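Local coordinates for putative sugar binding protein (Salmonella enterica subsp. enterica serovar Typhimurium, PDB 3KNZ) that is of uncertain function but, built from sugar isomerase (SIS) folds, probably binds a phosphosugar or a similar carbohydrate derivative, at residues A[223-228]-A[271-276]; A[50-55]-A[94-99]. All blocks are in the same frame, centred on the assembly; numbering follows the deposited sequence. Where two conformers were deposited one is given.

The chain carries two five-stranded parallel sheets with the same strand order, 2-1-3-4-5, as expected of a tandem pair of SIS folds, and each contact joins the first strand of a sheet to its third or to the approach to it. Contact 1 pairs strands 225-230 and 273-278 near their starts; contact 2 ties the beginning of strand 52-56 to the loop that leads into strand 99-105. They lie on opposite sides of the chain's centre, with centres about 40 Å apart and nearest atoms about 21 Å apart. A bound imidazole, probably from the crystallisation liquor, sits by Arg227 in contact 1, whereas Arg52 in contact 2 approaches the second subunit.

Contact 1 (A[223-228]-A[271-276]); sequences SADIRL and AQSALI
Ala274 is bonded to strand 225-230 through both its backbone N and its backbone O. Its N-H is given to Asp225 O at 3.0 Å, and its O takes the N-H of Arg227 at 2.8 Å. One step on, Ile276 N reaches Arg227 O at 2.9 Å, which continues the ladder of a parallel pair whose strand directions differ by 28°. CA-H...O contacts, such as Leu228 CA to Ile276 O, run between the N-H...O bonds.

The side chains sort to two faces. On one, the methyl of Ala274 meets Ser223, CB to CB at 3.8 Å, while Ile276 lies alongside Leu228 with both side chains pointing the same way, so that Leu228 CD2 rests 3.5 Å from Ile276 CB. The far end of the isoleucine, CD1, also reaches Ile226 CG2 at 4.0 Å, giving three branched side chains in continuous apolar contact.

Arg227 occupies the other face. Its chain bends at chi2 (-72°), which folds the guanidinium back over the start of its own strand towards Asp225; they form a salt bridge whose detail is doubtful because the carboxylate is modelled too close. Ser273 OG donates to the syn side of Asp225 OD1 at 3.0 Å and accepts from Asn270 N, so the serine ties this acidic group to the turn before strand 273-276. The Arg227 side chain also comes within about 3 Å, nearest atoms, of the bound imidazole.

The pair is the first and third strand in chain order of a parallel sheet whose 2-1-3-4-5 order is consistent with a second SIS fold: strand 253-257 bonds to the other edge of strand 225-230, helices 235-249 and 326-339 pack over the face with Ile226, Leu228 and Ile276, and Phe269 touches Arg227 and Leu275 on the reverse.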
loop_
_atom_site.group_PDB
_atom_site.type_symbol
_atom_site.label_atom_id
_atom_site.label_comp_id
_atom_site.label_asym_id
_atom_site.label_seq_id
_atom_site.Cartn_x
_atom_site.Cartn_y
_atom_site.Cartn_z
ATOM N N SER A 223 -14.607 22.914 -1.700
ATOM C CA SER A 223 -14.444 21.866 -0.691
ATOM C C SER A 223 -12.997 21.821 -0.189
ATOM O O SER A 223 -12.051 21.882 -0.985
ATOM C CB SER A 223 -14.848 20.506 -1.262
ATOM O OG SER A 223 -14.043 20.166 -2.377
ATOM N N ALA A 224 -12.834 21.713 1.134
ATOM C CA ALA A 224 -11.511 21.678 1.785
ATOM C C ALA A 224 -10.619 20.553 1.278
ATOM O O ALA A 224 -9.424 20.744 1.054
ATOM C CB ALA A 224 -11.678 21.552 3.302
ATOM N N ASP A 225 -11.209 19.371 1.138
ATOM C CA ASP A 225 -10.495 18.209 0.648
ATOM C C ASP A 225 -11.492 17.229 0.044
ATOM O O ASP A 225 -12.666 17.183 0.426
ATOM C CB ASP A 225 -9.698 17.537 1.766
ATOM C CG ASP A 225 -10.584 16.922 2.828
ATOM O OD1 ASP A 225 -11.724 17.384 3.014
ATOM O OD2 ASP A 225 -10.132 15.977 3.489
ATOM N N ILE A 226 -11.003 16.434 -0.892
ATOM C CA ILE A 226 -11.845 15.517 -1.618
ATOM C C ILE A 226 -11.433 14.093 -1.313
ATOM O O ILE A 226 -10.251 13.785 -1.258
ATOM C CB ILE A 226 -11.718 15.780 -3.131
ATOM C CG1 ILE A 226 -12.118 17.235 -3.430
ATOM C CG2 ILE A 226 -12.548 14.768 -3.924
ATOM C CD1 ILE A 226 -11.792 17.715 -4.848
ATOM N N ARG A 227 -12.420 13.231 -1.114
ATOM C CA ARG A 227 -12.170 11.832 -0.842
ATOM C C ARG A 227 -12.899 11.018 -1.910
ATOM O O ARG A 227 -14.070 11.273 -2.209
ATOM C CB ARG A 227 -12.699 11.475 0.543
ATOM C CG ARG A 227 -12.265 12.429 1.656
ATOM C CD ARG A 227 -10.798 12.295 2.010
ATOM N NE ARG A 227 -10.398 13.288 3.005
ATOM C CZ ARG A 227 -9.243 13.277 3.675
ATOM N NH1 ARG A 227 -8.360 12.311 3.490
ATOM N NH2 ARG A 227 -8.982 14.230 4.559
ATOM N N LEU A 228 -12.199 10.054 -2.492
ATOM C CA LEU A 228 -12.768 9.204 -3.527
ATOM C C LEU A 228 -12.874 7.799 -2.984
ATOM O O LEU A 228 -11.957 7.336 -2.319
ATOM C CB LEU A 228 -11.850 9.160 -4.748
ATOM C CG LEU A 228 -11.306 10.495 -5.230
ATOM C CD1 LEU A 228 -10.548 10.280 -6.537
ATOM C CD2 LEU A 228 -12.434 11.490 -5.405
ATOM N N ALA A 271 -17.376 16.881 7.916
ATOM C CA ALA A 271 -18.364 17.774 7.313
ATOM C C ALA A 271 -17.819 18.645 6.181
ATOM O O ALA A 271 -18.558 18.981 5.263
ATOM C CB ALA A 271 -18.983 18.656 8.392
ATOM N N GLN A 272 -16.537 19.003 6.241
ATOM C CA GLN A 272 -15.920 19.869 5.230
ATOM C C GLN A 272 -15.438 19.088 3.994
ATOM O O GLN A 272 -14.979 19.683 3.017
ATOM C CB GLN A 272 -14.707 20.608 5.814
ATOM C CG GLN A 272 -14.815 21.034 7.280
ATOM C CD GLN A 272 -16.031 21.878 7.588
ATOM O OE1 GLN A 272 -16.445 22.720 6.792
ATOM N NE2 GLN A 272 -16.604 21.664 8.769
ATOM N N SER A 273 -15.525 17.762 4.047
ATOM C CA SER A 273 -15.066 16.913 2.952
ATOM C C SER A 273 -16.099 16.694 1.864
ATOM O O SER A 273 -17.300 16.754 2.113
ATOM C CB SER A 273 -14.684 15.538 3.485
ATOM O OG SER A 273 -13.669 15.626 4.451
ATOM N N ALA A 274 -15.603 16.432 0.658
ATOM C CA ALA A 274 -16.443 16.107 -0.490
ATOM C C ALA A 274 -16.156 14.661 -0.835
ATOM O O ALA A 274 -15.004 14.221 -0.808
ATOM C CB ALA A 274 -16.137 17.003 -1.678
ATOM N N LEU A 275 -17.206 13.910 -1.129
ATOM C CA LEU A 275 -17.049 12.515 -1.479
ATOM C C LEU A 275 -17.425 12.302 -2.937
ATOM O O LEU A 275 -18.446 12.814 -3.405
ATOM C CB LEU A 275 -17.944 11.638 -0.597
ATOM C CG LEU A 275 -17.809 10.122 -0.790
ATOM C CD1 LEU A 275 -16.401 9.666 -0.428
ATOM C CD2 LEU A 275 -18.836 9.376 0.047
ATOM N N ILE A 276 -16.567 11.592 -3.658
ATOM C CA ILE A 276 -16.860 11.168 -5.005
ATOM C C ILE A 276 -16.842 9.666 -4.859
ATOM O O ILE A 276 -15.870 9.088 -4.372
ATOM C CB ILE A 276 -15.839 11.642 -6.042
ATOM C CG1 ILE A 276 -15.857 13.178 -6.139
ATOM C CG2 ILE A 276 -16.171 11.036 -7.399
ATOM C CD1 ILE A 276 -14.847 13.769 -7.103
#

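Contact 2 (A[50-55]-A[94-99]); sequences VTRIIL and ARSGKA
Lys98 O is gripped by two groups of Thr51: the backbone N at 2.7 Å and OG1 at 2.8 Å, which approach from opposite faces of the carbonyl plane. With chi1 at 72°, OG1 lies between the threonine's own N and carbonyl carbon, where it can act in concert with the N-H. The bonds clamp the start of strand 52-56 to the loop after helix 90-95, just as the chain enters strand 99-105 of the parallel α/β sheet of the SIS domain. A weak third bond comes from Arg52 N.

Beyond this clamp the contact becomes apolar. Ala99 CB sits 3.4 Å from Arg52 CG and 3.7 Å from CD1 of Ile54, two residues on from Arg52. Val50 CG1 lies against the Ala99 backbone. The charged end of Arg52 runs on, making a salt bridge with Asp81 through NE, while NH2 comes close to the like-charged Arg52 of the second subunit.

Ser96, the first residue beyond helix 90-95, turns OG onto a lone pair of Gly97 O, in the carbonyl plane, at 2.9 Å. Ser96 OG itself lies 3.4 Å from Arg52 CD.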
loop_
_atom_site.group_PDB
_atom_site.type_symbol
_atom_site.label_atom_id
_atom_site.label_comp_id
_atom_site.label_asym_id
_atom_site.label_seq_id
_atom_site.Cartn_x
_atom_site.Cartn_y
_atom_site.Cartn_z
ATOM N N VAL A 50 9.160 -19.696 -14.326
ATOM C CA VAL A 50 8.721 -18.553 -13.525
ATOM C C VAL A 50 7.477 -18.968 -12.741
ATOM O O VAL A 50 6.525 -19.493 -13.316
ATOM C CB VAL A 50 8.397 -17.333 -14.402
ATOM C CG1 VAL A 50 7.556 -16.321 -13.626
ATOM C CG2 VAL A 50 9.679 -16.711 -14.935
ATOM N N THR A 51 7.478 -18.724 -11.434
ATOM C CA THR A 51 6.376 -19.155 -10.578
ATOM C C THR A 51 5.411 -18.039 -10.176
ATOM O O THR A 51 4.341 -18.315 -9.630
ATOM C CB THR A 51 6.920 -19.810 -9.298
ATOM O OG1 THR A 51 7.486 -18.806 -8.446
ATOM C CG2 THR A 51 7.982 -20.857 -9.647
ATOM N N ARG A 52 5.776 -16.787 -10.436
ATOM C CA ARG A 52 4.903 -15.658 -10.091
ATOM C C ARG A 52 5.314 -14.378 -10.826
ATOM O O ARG A 52 6.448 -14.255 -11.307
ATOM C CB ARG A 52 4.936 -15.412 -8.575
ATOM C CG ARG A 52 6.270 -14.846 -8.057
ATOM C CD ARG A 52 6.384 -14.872 -6.524
ATOM N NE ARG A 52 5.182 -14.391 -5.838
ATOM C CZ ARG A 52 4.228 -15.175 -5.332
ATOM N NH1 ARG A 52 4.318 -16.498 -5.409
ATOM N NH2 ARG A 52 3.178 -14.634 -4.732
ATOM N N ILE A 53 4.387 -13.433 -10.941
ATOM C CA ILE A 53 4.725 -12.142 -11.536
ATOM C C ILE A 53 4.737 -11.104 -10.420
ATOM O O ILE A 53 3.869 -11.111 -9.548
ATOM C CB ILE A 53 3.750 -11.674 -12.663
ATOM C CG1 ILE A 53 3.764 -12.625 -13.868
ATOM C CG2 ILE A 53 4.120 -10.261 -13.143
ATOM C CD1 ILE A 53 2.920 -13.849 -13.693
ATOM N N ILE A 54 5.744 -10.236 -10.441
ATOM C CA ILE A 54 5.870 -9.159 -9.470
ATOM C C ILE A 54 5.910 -7.849 -10.251
ATOM O O ILE A 54 6.858 -7.600 -10.991
ATOM C CB ILE A 54 7.164 -9.300 -8.647
ATOM C CG1 ILE A 54 7.179 -10.633 -7.887
ATOM C CG2 ILE A 54 7.324 -8.140 -7.682
ATOM C CD1 ILE A 54 8.482 -10.893 -7.118
ATOM N N LEU A 55 4.860 -7.041 -10.128
ATOM C CA LEU A 55 4.801 -5.730 -10.786
ATOM C C LEU A 55 5.236 -4.679 -9.773
ATOM O O LEU A 55 4.644 -4.575 -8.699
ATOM C CB LEU A 55 3.380 -5.416 -11.243
ATOM C CG LEU A 55 2.663 -6.498 -12.050
ATOM C CD1 LEU A 55 1.299 -5.969 -12.469
ATOM C CD2 LEU A 55 3.480 -6.918 -13.260
ATOM N N ALA A 94 15.234 -13.230 -2.146
ATOM C CA ALA A 94 15.894 -14.501 -1.835
ATOM C C ALA A 94 14.859 -15.565 -1.445
ATOM O O ALA A 94 15.006 -16.725 -1.802
ATOM C CB ALA A 94 16.919 -14.315 -0.722
ATOM N N ARG A 95 13.815 -15.159 -0.723
ATOM C CA ARG A 95 12.751 -16.067 -0.275
ATOM C C ARG A 95 11.785 -16.436 -1.392
ATOM O O ARG A 95 11.256 -17.545 -1.423
ATOM C CB ARG A 95 11.923 -15.390 0.823
ATOM C CG ARG A 95 12.643 -15.157 2.140
ATOM C CD ARG A 95 12.400 -16.269 3.139
ATOM N NE ARG A 95 12.803 -17.596 2.681
ATOM C CZ ARG A 95 14.017 -18.111 2.850
ATOM N NH1 ARG A 95 14.975 -17.400 3.436
ATOM N NH2 ARG A 95 14.277 -19.337 2.419
ATOM N N SER A 96 11.543 -15.492 -2.294
ATOM C CA SER A 96 10.573 -15.673 -3.363
ATOM C C SER A 96 10.948 -16.750 -4.368
ATOM O O SER A 96 12.131 -17.006 -4.633
ATOM C CB SER A 96 10.376 -14.355 -4.108
ATOM O OG SER A 96 9.447 -14.489 -5.176
ATOM N N GLY A 97 9.910 -17.376 -4.920
ATOM C CA GLY A 97 10.071 -18.364 -5.973
ATOM C C GLY A 97 10.429 -17.579 -7.215
ATOM O O GLY A 97 10.155 -16.375 -7.291
ATOM N N LYS A 98 11.054 -18.238 -8.182
ATOM C CA LYS A 98 11.460 -17.554 -9.389
ATOM C C LYS A 98 10.285 -16.737 -9.894
ATOM O O LYS A 98 9.173 -17.242 -10.006
ATOM C CB LYS A 98 11.931 -18.553 -10.435
ATOM C CG LYS A 98 12.613 -17.921 -11.624
ATOM C CD LYS A 98 13.464 -18.943 -12.348
ATOM C CE LYS A 98 14.214 -18.306 -13.489
ATOM N NZ LYS A 98 15.162 -19.257 -14.123
ATOM N N ALA A 99 10.533 -15.467 -10.183
ATOM C CA ALA A 99 9.484 -14.568 -10.629
ATOM C C ALA A 99 9.884 -13.772 -11.854
ATOM O O ALA A 99 11.065 -13.700 -12.220
ATOM C CB ALA A 99 9.136 -13.595 -9.511
#